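Local coordinates for D-aminopeptidase (Bacillus subtilis, PDB 1HI9), which removes N-terminal residues from peptides containing D-amino acids, using two zinc ions per subunit inside a self-compartmentalizing homodecamer, at residues T198-A201 and L202-D206; Y41-A44 and E45-S49; A157-E160 and A161-I165; A138-A141 and G142-V146. All blocks are in the same frame, centred on the assembly; numbering follows the deposited sequence.

In the fold
All four contacts are local and lie at or near the C-terminal end of a helix. Interactions 1 and 2 belong to helices 187-203 and 28-48, which pack side by side: Leu202 CD1 lies 3.5 Å from Ser49 CB. Interactions 3 and 4, in helices 155-162 and 133-143, also touch, through Ile165 and Ala138. Interaction 4 is buried. The other three are partly buried, each with a sheet-facing side and exposed residues. A ring meets an amide side chain in interaction 1, an isoleucine in interaction 2 and a valine in interaction 4. Interaction 3 instead sets a lysine among glutamates, and its Ala157 lies near the zinc ligand His104.

Interaction 1 of 4, residues T198-A201 and L202-D206; sequences TAFA and LQNKD
Phe200 and Asn204, one helical turn apart, lie side by side and point the same way. Asn204 CB sits over one face of the Phe200 ring, offset toward the rim, in a CH-pi contact 4.0 Å from the ring centroid. The amide continues over the same rim, with Asn204 CG 3.7 Å from Phe200 CZ. Its plane is turned 25° from that of the ring. Both side chains have CG trans to their own backbone N (chi1 -176° for Phe200, -163° for Asn204), which sends them out in the same direction. At Asn204 an alanine would keep CB over the ring but would probably leave Phe200 CE2 and CZ without the amide that covers them.

The backbone sets this spacing. Asn204 N donates to Phe200 O at 2.8 Å. Leu202 N and Gln203 N bond to Thr198 O and Ala199 O. At Asn204 the chain departs from the helix. Just beyond it, Lys205 turns back, and its NZ donates to Leu202 O at 2.9 Å.

The inner side of the helix is mainly apolar. Leu202 rests on Leu149 of strand 148-152 and on Ser49, while Ala201 and Thr198 meet Met150. Thr198 OG1 bonds to Leu194 O within the helix. The ring-amide pair relies on dispersion and CH-pi contact, whereas Lys205 NZ supplies a donor to Leu202 O where the helix stops, which probably steadies the last turn.

Interaction 2 of 4, residues Y41-A44 and E45-S49; sequences YCIA and EAFNS
Glu45 N donates to Tyr41 O at 3.1 Å, and Phe47 N to Ile43 O at 3.1 Å with a nearly straight N-H...O angle of 168°. Asn48 N reaches Ala44 O, and Ala46 N reaches Cys42 O in a more bent bond. Beyond these bonds, Asn48 ND2 donates to Glu45 OE2 at 3.1 Å, with a weak second bond to Glu45 OE1. It meets OE2 on the syn side, 20° out of the carboxylate plane. A bend at chi2 (45°) turns the Glu45 carboxylate toward this amide.

The apolar contact lies between Ile43 and Phe47, which run alongside each other. Ile43 CG2 touches Phe47 CE1 at 3.4 Å. A serine in place of Phe47 would probably leave this methyl without its aromatic neighbour and open a gap beside Val54 and His72, both of which the ring also meets.

Ile43 reaches Val56, and Ala46 reaches Val54, on strand 53-58. Cys42 packs on Leu99 and Leu101 of strand 97-103. On another side, Glu45 meets Thr195 of helix 187-203. The arrangement is that of an amphipathic helix covering a mostly parallel beta sheet in an alpha/beta fold, here at its last turns, as the helix stops before Ser49.

Interaction 3 of 4, residues A157-E160 and A161-I165; sequences AAKE and AEELI
Lys159 crosses the side chains of both Glu162 and Glu163 at a slant. Its aliphatic part does the touching. Lys159 CD lies 3.7 Å from Glu162 OE2, and Lys159 CG lies 3.7 Å from Glu163 OE1. The ammonium group stays farther off, with Lys159 NZ 4.7 Å from Glu163 OE1. Any attraction between these opposite charges is therefore likely to be weak, without direct contact of the charged atoms. Bends at chi2 and chi4 carry the lysine chain outward between the two acids.

The two glutamates leave the backbone differently. Glu162 CG stands between its backbone N and carbonyl carbon (chi1 44°), which folds it back over the preceding turn. From there the chain runs extended, and OE1 is hydrogen-bonded to Thr170 OG1 on strand 169-176. Glu163 is also extended, but its CG is trans to the carbonyl carbon.

Glu160 points elsewhere. Its chain is fully extended, and OE2 accepts a hydrogen bond from Arg106 N, next to the loop residue Ala105.

Backbone bonds hold the turns at this spacing. Glu162 N meets Ala158 O at 3.0 Å in an almost straight bond (173°). Ala161 N meets Ala157 O at 2.9 Å. Ala161 O accepts from both Leu164 N and Ile165 N.

Ala161 packs on Val151 and on Thr170, on the two strands that flank this helix in sequence. The unit is a beta-alpha-beta crossover of strand 148-152, helix 155-162 and strand 169-176. Its Ala157 side chain lies about 5 Å from that of the zinc ligand His104.

Interaction 4 of 4, residues A138-A141 and G142-V146; sequences AYVA and GYYDV
Ala141 O is gripped by two backbone donors from the turn that follows the helix. Val146 N gives the stronger bond, 2.9 Å to Ala141 O with an N-H...O angle of 161°. It comes from above the carbonyl plane, 37° out of it. Tyr144 N adds a weak bond to the same Ala141 O at 3.1 Å. Inside this closure, Asp145 N donates to Gly142 O at 2.7 Å. The pair from Val146 N and Asp145 N forms a Schellman motif. Asp145 is its C-prime residue and takes the positive phi that turns the chain out of the helix. Before the turn the helix is regular, with Gly142 N bonded to Ala138 O at 2.8 Å and Tyr143 N to Tyr139 O.

The side chains add a looser layer. Val140 and Tyr144 lie alongside each other, one turn apart. Val140 CG1 approaches Tyr144 CE1 at 4.2 Å, while Tyr144 CD1 comes 3.3 Å from Val140 O. The Tyr144 ring is reached because its CG lies trans to the carbonyl carbon (chi1 -67°), beside the backbone N. The preceding residue also meets this ring: Tyr143 CD2 stands 3.9 Å above its plane, over the centre. Ala141 CB packs near Val146 O.

Helix 254-268 covers one side of the contact, with Tyr258 against Val140 and Leu255 against both Tyr143 and Tyr144. Elsewhere, Tyr139 packs on Arg129 and Val131 of strand 129-131. Ala138 meets Ile165, just past helix 155-162, and the turn itself leads into strand 148-152.

Interaction 1 of 4, residues T198-A201 and L202-D206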
loop_
_atom_site.group_PDB
_atom_site.type_symbol
_atom_site.label_atom_id
_atom_site.label_comp_id
_atom_site.label_asym_id
_atom_site.label_seq_id
_atom_site.Cartn_x
_atom_site.Cartn_y
_atom_site.Cartn_z
ATOM N N THR A 198 -20.137 -20.502 -38.632
ATOM C CA THR A 198 -20.228 -19.201 -39.275
ATOM C C THR A 198 -20.583 -19.392 -40.745
ATOM O O THR A 198 -21.399 -18.647 -41.300
ATOM C CB THR A 198 -18.903 -18.422 -39.165
ATOM O OG1 THR A 198 -18.592 -18.201 -37.786
ATOM C CG2 THR A 198 -19.014 -17.084 -39.871
ATOM N N ALA A 199 -19.971 -20.393 -41.374
ATOM C CA ALA A 199 -20.248 -20.676 -42.779
ATOM C C ALA A 199 -21.718 -21.048 -42.971
ATOM O O ALA A 199 -22.405 -20.492 -43.832
ATOM C CB ALA A 199 -19.355 -21.803 -43.282
ATOM N N PHE A 200 -22.203 -21.980 -42.160
ATOM C CA PHE A 200 -23.586 -22.409 -42.263
ATOM C C PHE A 200 -24.555 -21.263 -42.014
ATOM O O PHE A 200 -25.560 -21.127 -42.713
ATOM C CB PHE A 200 -23.882 -23.525 -41.263
ATOM C CG PHE A 200 -25.278 -24.078 -41.379
ATOM C CD1 PHE A 200 -25.581 -25.044 -42.340
ATOM C CD2 PHE A 200 -26.302 -23.598 -40.563
ATOM C CE1 PHE A 200 -26.881 -25.518 -42.486
ATOM C CE2 PHE A 200 -27.606 -24.064 -40.701
ATOM C CZ PHE A 200 -27.899 -25.026 -41.663
ATOM N N ALA A 201 -24.251 -20.443 -41.014
ATOM C CA ALA A 201 -25.109 -19.321 -40.664
ATOM C C ALA A 201 -25.276 -18.342 -41.815
ATOM O O ALA A 201 -26.377 -17.862 -42.069
ATOM C CB ALA A 201 -24.549 -18.595 -39.445
ATOM N N LEU A 202 -24.182 -18.045 -42.510
ATOM C CA LEU A 202 -24.230 -17.107 -43.622
ATOM C C LEU A 202 -24.990 -17.639 -44.836
ATOM O O LEU A 202 -25.648 -16.875 -45.547
ATOM C CB LEU A 202 -22.809 -16.697 -44.027
ATOM C CG LEU A 202 -22.135 -15.671 -43.110
ATOM C CD1 LEU A 202 -20.669 -15.564 -43.431
ATOM C CD2 LEU A 202 -22.821 -14.335 -43.268
ATOM N N GLN A 203 -24.919 -18.944 -45.073
ATOM C CA GLN A 203 -25.614 -19.521 -46.216
ATOM C C GLN A 203 -27.057 -19.889 -45.895
ATOM O O GLN A 203 -27.877 -20.046 -46.797
ATOM C CB GLN A 203 -24.881 -20.763 -46.720
ATOM C CG GLN A 203 -24.782 -21.858 -45.693
ATOM C CD GLN A 203 -24.216 -23.140 -46.265
ATOM O OE1 GLN A 203 -24.841 -23.780 -47.115
ATOM N NE2 GLN A 203 -23.020 -23.524 -45.804
ATOM N N ASN A 204 -27.369 -20.017 -44.612
ATOM C CA ASN A 204 -28.718 -20.373 -44.193
ATOM C C ASN A 204 -29.453 -19.128 -43.698
ATOM O O ASN A 204 -30.538 -19.219 -43.121
ATOM C CB ASN A 204 -28.635 -21.425 -43.083
ATOM C CG ASN A 204 -29.945 -22.156 -42.859
ATOM O OD1 ASN A 204 -30.555 -22.056 -41.791
ATOM N ND2 ASN A 204 -30.384 -22.903 -43.869
ATOM N N LYS A 205 -28.862 -17.964 -43.955
ATOM C CA LYS A 205 -29.415 -16.683 -43.515
ATOM C C LYS A 205 -30.869 -16.405 -43.865
ATOM O O LYS A 205 -31.585 -15.749 -43.104
ATOM C CB LYS A 205 -28.551 -15.531 -44.034
ATOM C CG LYS A 205 -28.356 -15.489 -45.541
ATOM C CD LYS A 205 -27.613 -14.216 -45.944
ATOM C CE LYS A 205 -27.313 -14.183 -47.433
ATOM N NZ LYS A 205 -26.344 -15.248 -47.831
ATOM N N ASP A 206 -31.306 -16.889 -45.020
ATOM C CA ASP A 206 -32.681 -16.661 -45.447
ATOM C C ASP A 206 -33.725 -17.234 -44.486
ATOM O O ASP A 206 -34.857 -16.753 -44.439
ATOM C CB ASP A 206 -32.890 -17.235 -46.853
ATOM C CG ASP A 206 -32.176 -16.424 -47.929
ATOM O OD1 ASP A 206 -30.927 -16.352 -47.902
ATOM O OD2 ASP A 206 -32.869 -15.854 -48.801
#

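Interaction 2 of 4, residues Y41-A44 and E45-S49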
loop_
_atom_site.group_PDB
_atom_site.type_symbol
_atom_site.label_atom_id
_atom_site.label_comp_id
_atom_site.label_asym_id
_atom_site.label_seq_id
_atom_site.Cartn_x
_atom_site.Cartn_y
_atom_site.Cartn_z
ATOM N N TYR A 41 -11.470 -16.135 -36.181
ATOM C CA TYR A 41 -12.006 -17.311 -36.858
ATOM C C TYR A 41 -13.289 -16.948 -37.602
ATOM O O TYR A 41 -13.458 -17.293 -38.774
ATOM C CB TYR A 41 -12.281 -18.440 -35.866
ATOM C CG TYR A 41 -11.045 -19.165 -35.408
ATOM C CD1 TYR A 41 -10.601 -19.053 -34.097
ATOM C CD2 TYR A 41 -10.337 -19.995 -36.277
ATOM C CE1 TYR A 41 -9.491 -19.752 -33.652
ATOM C CE2 TYR A 41 -9.218 -20.700 -35.844
ATOM C CZ TYR A 41 -8.802 -20.577 -34.524
ATOM O OH TYR A 41 -7.714 -21.285 -34.061
ATOM N N CYS A 42 -14.185 -16.229 -36.930
ATOM C CA CYS A 42 -15.445 -15.831 -37.551
ATOM C C CYS A 42 -15.251 -14.819 -38.668
ATOM O O CYS A 42 -15.882 -14.913 -39.723
ATOM C CB CYS A 42 -16.400 -15.265 -36.500
ATOM S SG CYS A 42 -16.865 -16.474 -35.231
ATOM N N ILE A 43 -14.386 -13.844 -38.437
ATOM C CA ILE A 43 -14.111 -12.835 -39.441
ATOM C C ILE A 43 -13.552 -13.487 -40.710
ATOM O O ILE A 43 -14.016 -13.203 -41.812
ATOM C CB ILE A 43 -13.098 -11.802 -38.913
ATOM C CG1 ILE A 43 -13.683 -11.088 -37.691
ATOM C CG2 ILE A 43 -12.770 -10.779 -39.995
ATOM C CD1 ILE A 43 -12.674 -10.235 -36.927
ATOM N N ALA A 44 -12.561 -14.359 -40.543
ATOM C CA ALA A 44 -11.940 -15.048 -41.662
ATOM C C ALA A 44 -12.979 -15.806 -42.458
ATOM O O ALA A 44 -13.013 -15.727 -43.682
ATOM C CB ALA A 44 -10.877 -16.005 -41.165
ATOM N N GLU A 45 -13.841 -16.540 -41.766
ATOM C CA GLU A 45 -14.864 -17.304 -42.455
ATOM C C GLU A 45 -15.934 -16.403 -43.044
ATOM O O GLU A 45 -16.578 -16.758 -44.026
ATOM C CB GLU A 45 -15.496 -18.329 -41.512
ATOM C CG GLU A 45 -16.436 -19.288 -42.218
ATOM C CD GLU A 45 -15.843 -19.816 -43.518
ATOM O OE1 GLU A 45 -14.655 -20.216 -43.513
ATOM O OE2 GLU A 45 -16.567 -19.835 -44.536
ATOM N N ALA A 46 -16.127 -15.233 -42.449
ATOM C CA ALA A 46 -17.129 -14.299 -42.958
ATOM C C ALA A 46 -16.728 -13.851 -44.355
ATOM O O ALA A 46 -17.533 -13.891 -45.285
ATOM C CB ALA A 46 -17.246 -13.088 -42.037
ATOM N N PHE A 47 -15.481 -13.407 -44.484
ATOM C CA PHE A 47 -14.952 -12.957 -45.764
ATOM C C PHE A 47 -14.919 -14.125 -46.739
ATOM O O PHE A 47 -15.305 -13.985 -47.899
ATOM C CB PHE A 47 -13.541 -12.395 -45.590
ATOM C CG PHE A 47 -13.503 -11.044 -44.939
ATOM C CD1 PHE A 47 -12.736 -10.825 -43.803
ATOM C CD2 PHE A 47 -14.216 -9.982 -45.477
ATOM C CE1 PHE A 47 -12.681 -9.569 -43.211
ATOM C CE2 PHE A 47 -14.165 -8.725 -44.890
ATOM C CZ PHE A 47 -13.393 -8.519 -43.755
ATOM N N ASN A 48 -14.464 -15.277 -46.259
ATOM C CA ASN A 48 -14.381 -16.465 -47.090
ATOM C C ASN A 48 -15.745 -16.867 -47.620
ATOM O O ASN A 48 -15.834 -17.569 -48.623
ATOM C CB ASN A 48 -13.785 -17.631 -46.301
ATOM C CG ASN A 48 -13.695 -18.900 -47.123
ATOM O OD1 ASN A 48 -13.077 -18.919 -48.190
ATOM N ND2 ASN A 48 -14.306 -19.969 -46.631
ATOM N N SER A 49 -16.803 -16.425 -46.947
ATOM C CA SER A 49 -18.156 -16.768 -47.363
ATOM C C SER A 49 -18.838 -15.694 -48.198
ATOM O O SER A 49 -20.054 -15.736 -48.395
ATOM C CB SER A 49 -19.028 -17.098 -46.146
ATOM O OG SER A 49 -18.725 -18.383 -45.629
#

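Interaction 3 of 4, residues A157-E160 and A161-I165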
loop_
_atom_site.group_PDB
_atom_site.type_symbol
_atom_site.label_atom_id
_atom_site.label_comp_id
_atom_site.label_asym_id
_atom_site.label_seq_id
_atom_site.Cartn_x
_atom_site.Cartn_y
_atom_site.Cartn_z
ATOM N N ALA A 157 -26.052 -20.022 -23.387
ATOM C CA ALA A 157 -26.304 -18.833 -24.197
ATOM C C ALA A 157 -26.902 -19.284 -25.514
ATOM O O ALA A 157 -27.775 -18.623 -26.072
ATOM C CB ALA A 157 -25.006 -18.068 -24.443
ATOM N N ALA A 158 -26.428 -20.424 -26.005
ATOM C CA ALA A 158 -26.916 -20.960 -27.266
ATOM C C ALA A 158 -28.390 -21.319 -27.128
ATOM O O ALA A 158 -29.194 -20.992 -27.987
ATOM C CB ALA A 158 -26.102 -22.192 -27.662
ATOM N N LYS A 159 -28.724 -21.991 -26.030
ATOM C CA LYS A 159 -30.089 -22.413 -25.755
ATOM C C LYS A 159 -30.985 -21.190 -25.639
ATOM O O LYS A 159 -32.103 -21.170 -26.160
ATOM C CB LYS A 159 -30.129 -23.206 -24.450
ATOM C CG LYS A 159 -31.367 -24.064 -24.252
ATOM C CD LYS A 159 -31.459 -25.149 -25.333
ATOM C CE LYS A 159 -32.512 -26.207 -24.993
ATOM N NZ LYS A 159 -32.158 -26.962 -23.749
ATOM N N GLU A 160 -30.485 -20.171 -24.946
ATOM C CA GLU A 160 -31.232 -18.934 -24.757
ATOM C C GLU A 160 -31.483 -18.268 -26.116
ATOM O O GLU A 160 -32.578 -17.772 -26.378
ATOM C CB GLU A 160 -30.462 -18.002 -23.809
ATOM C CG GLU A 160 -31.040 -16.608 -23.645
ATOM C CD GLU A 160 -30.289 -15.778 -22.596
ATOM O OE1 GLU A 160 -30.414 -14.534 -22.619
ATOM O OE2 GLU A 160 -29.580 -16.360 -21.742
ATOM N N ALA A 161 -30.477 -18.291 -26.987
ATOM C CA ALA A 161 -30.599 -17.691 -28.315
ATOM C C ALA A 161 -31.667 -18.375 -29.160
ATOM O O ALA A 161 -32.574 -17.727 -29.682
ATOM C CB ALA A 161 -29.272 -17.741 -29.030
ATOM N N GLU A 162 -31.566 -19.690 -29.287
ATOM C CA GLU A 162 -32.525 -20.416 -30.099
ATOM C C GLU A 162 -33.968 -20.404 -29.580
ATOM O O GLU A 162 -34.900 -20.621 -30.352
ATOM C CB GLU A 162 -32.036 -21.847 -30.337
ATOM C CG GLU A 162 -31.479 -22.533 -29.130
ATOM C CD GLU A 162 -30.636 -23.753 -29.496
ATOM O OE1 GLU A 162 -29.693 -23.611 -30.304
ATOM O OE2 GLU A 162 -30.910 -24.853 -28.964
ATOM N N GLU A 163 -34.153 -20.134 -28.292
ATOM C CA GLU A 163 -35.493 -20.078 -27.725
ATOM C C GLU A 163 -36.115 -18.719 -27.991
ATOM O O GLU A 163 -37.298 -18.508 -27.732
ATOM C CB GLU A 163 -35.464 -20.327 -26.221
ATOM C CG GLU A 163 -35.100 -21.756 -25.849
ATOM C CD GLU A 163 -35.211 -22.029 -24.353
ATOM O OE1 GLU A 163 -34.958 -23.186 -23.946
ATOM O OE2 GLU A 163 -35.550 -21.094 -23.591
ATOM N N LEU A 164 -35.312 -17.802 -28.521
ATOM C CA LEU A 164 -35.763 -16.454 -28.817
ATOM C C LEU A 164 -35.800 -16.182 -30.314
ATOM O O LEU A 164 -36.728 -15.554 -30.811
ATOM C CB LEU A 164 -34.843 -15.441 -28.136
ATOM C CG LEU A 164 -35.173 -13.967 -28.379
ATOM C CD1 LEU A 164 -36.410 -13.600 -27.589
ATOM C CD2 LEU A 164 -34.006 -13.100 -27.963
ATOM N N ILE A 165 -34.789 -16.663 -31.027
ATOM C CA ILE A 165 -34.689 -16.454 -32.467
ATOM C C ILE A 165 -34.812 -17.767 -33.243
ATOM O O ILE A 165 -33.909 -18.605 -33.224
ATOM C CB ILE A 165 -33.336 -15.817 -32.828
ATOM C CG1 ILE A 165 -33.092 -14.585 -31.955
ATOM C CG2 ILE A 165 -33.317 -15.447 -34.310
ATOM C CD1 ILE A 165 -31.695 -14.002 -32.091
#

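Interaction 4 of 4, residues A138-A141 and G142-V146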
loop_
_atom_site.group_PDB
_atom_site.type_symbol
_atom_site.label_atom_id
_atom_site.label_comp_id
_atom_site.label_asym_id
_atom_site.label_seq_id
_atom_site.Cartn_x
_atom_site.Cartn_y
_atom_site.Cartn_z
ATOM N N ALA A 138 -30.670 -8.238 -29.751
ATOM C CA ALA A 138 -31.386 -8.809 -30.879
ATOM C C ALA A 138 -32.526 -7.871 -31.255
ATOM O O ALA A 138 -32.778 -7.623 -32.436
ATOM C CB ALA A 138 -31.923 -10.195 -30.523
ATOM N N TYR A 139 -33.202 -7.328 -30.243
ATOM C CA TYR A 139 -34.305 -6.407 -30.482
ATOM C C TYR A 139 -33.828 -5.133 -31.173
ATOM O O TYR A 139 -34.530 -4.595 -32.034
ATOM C CB TYR A 139 -35.007 -6.051 -29.171
ATOM C CG TYR A 139 -36.112 -7.008 -28.786
ATOM C CD1 TYR A 139 -36.253 -7.439 -27.471
ATOM C CD2 TYR A 139 -37.019 -7.477 -29.735
ATOM C CE1 TYR A 139 -37.265 -8.318 -27.104
ATOM C CE2 TYR A 139 -38.042 -8.356 -29.380
ATOM C CZ TYR A 139 -38.157 -8.773 -28.059
ATOM O OH TYR A 139 -39.165 -9.640 -27.689
ATOM N N VAL A 140 -32.647 -4.637 -30.801
ATOM C CA VAL A 140 -32.135 -3.431 -31.444
ATOM C C VAL A 140 -31.792 -3.782 -32.888
ATOM O O VAL A 140 -31.963 -2.971 -33.782
ATOM C CB VAL A 140 -30.881 -2.877 -30.732
ATOM C CG1 VAL A 140 -30.305 -1.715 -31.536
ATOM C CG2 VAL A 140 -31.246 -2.416 -29.328
ATOM N N ALA A 141 -31.312 -4.998 -33.107
ATOM C CA ALA A 141 -30.987 -5.439 -34.449
ATOM C C ALA A 141 -32.295 -5.479 -35.242
ATOM O O ALA A 141 -32.337 -5.107 -36.417
ATOM C CB ALA A 141 -30.352 -6.824 -34.410
ATOM N N GLY A 142 -33.363 -5.924 -34.579
ATOM C CA GLY A 142 -34.663 -6.010 -35.215
ATOM C C GLY A 142 -35.182 -4.658 -35.663
ATOM O O GLY A 142 -35.804 -4.539 -36.716
ATOM N N TYR A 143 -34.926 -3.635 -34.856
ATOM C CA TYR A 143 -35.355 -2.283 -35.174
ATOM C C TYR A 143 -34.835 -1.876 -36.545
ATOM O O TYR A 143 -35.486 -1.124 -37.256
ATOM C CB TYR A 143 -34.825 -1.302 -34.135
ATOM C CG TYR A 143 -35.243 0.125 -34.390
ATOM C CD1 TYR A 143 -36.487 0.590 -33.978
ATOM C CD2 TYR A 143 -34.396 1.003 -35.082
ATOM C CE1 TYR A 143 -36.888 1.901 -34.249
ATOM C CE2 TYR A 143 -34.785 2.315 -35.361
ATOM C CZ TYR A 143 -36.037 2.759 -34.937
ATOM O OH TYR A 143 -36.430 4.059 -35.193
ATOM N N TYR A 144 -33.652 -2.366 -36.905
ATOM C CA TYR A 144 -33.058 -2.041 -38.195
ATOM C C TYR A 144 -33.326 -3.131 -39.220
ATOM O O TYR A 144 -32.743 -3.126 -40.299
ATOM C CB TYR A 144 -31.546 -1.836 -38.059
ATOM C CG TYR A 144 -31.157 -0.616 -37.243
ATOM C CD1 TYR A 144 -30.779 -0.737 -35.899
ATOM C CD2 TYR A 144 -31.163 0.659 -37.815
ATOM C CE1 TYR A 144 -30.416 0.380 -35.146
ATOM C CE2 TYR A 144 -30.802 1.782 -37.070
ATOM C CZ TYR A 144 -30.429 1.633 -35.739
ATOM O OH TYR A 144 -30.069 2.739 -35.013
ATOM N N ASP A 145 -34.217 -4.057 -38.876
ATOM C CA ASP A 145 -34.563 -5.163 -39.760
ATOM C C ASP A 145 -33.373 -6.035 -40.091
ATOM O O ASP A 145 -33.278 -6.583 -41.189
ATOM C CB ASP A 145 -35.193 -4.647 -41.050
ATOM C CG ASP A 145 -36.664 -4.387 -40.892
ATOM O OD1 ASP A 145 -37.411 -5.374 -40.699
ATOM O OD2 ASP A 145 -37.071 -3.200 -40.949
ATOM N N VAL A 146 -32.461 -6.156 -39.136
ATOM C CA VAL A 146 -31.289 -6.981 -39.331
ATOM C C VAL A 146 -31.455 -8.218 -38.479
ATOM O O VAL A 146 -31.741 -8.135 -37.292
ATOM C CB VAL A 146 -30.008 -6.251 -38.927
ATOM C CG1 VAL A 146 -28.824 -7.178 -39.086
ATOM C CG2 VAL A 146 -29.836 -5.006 -39.784
#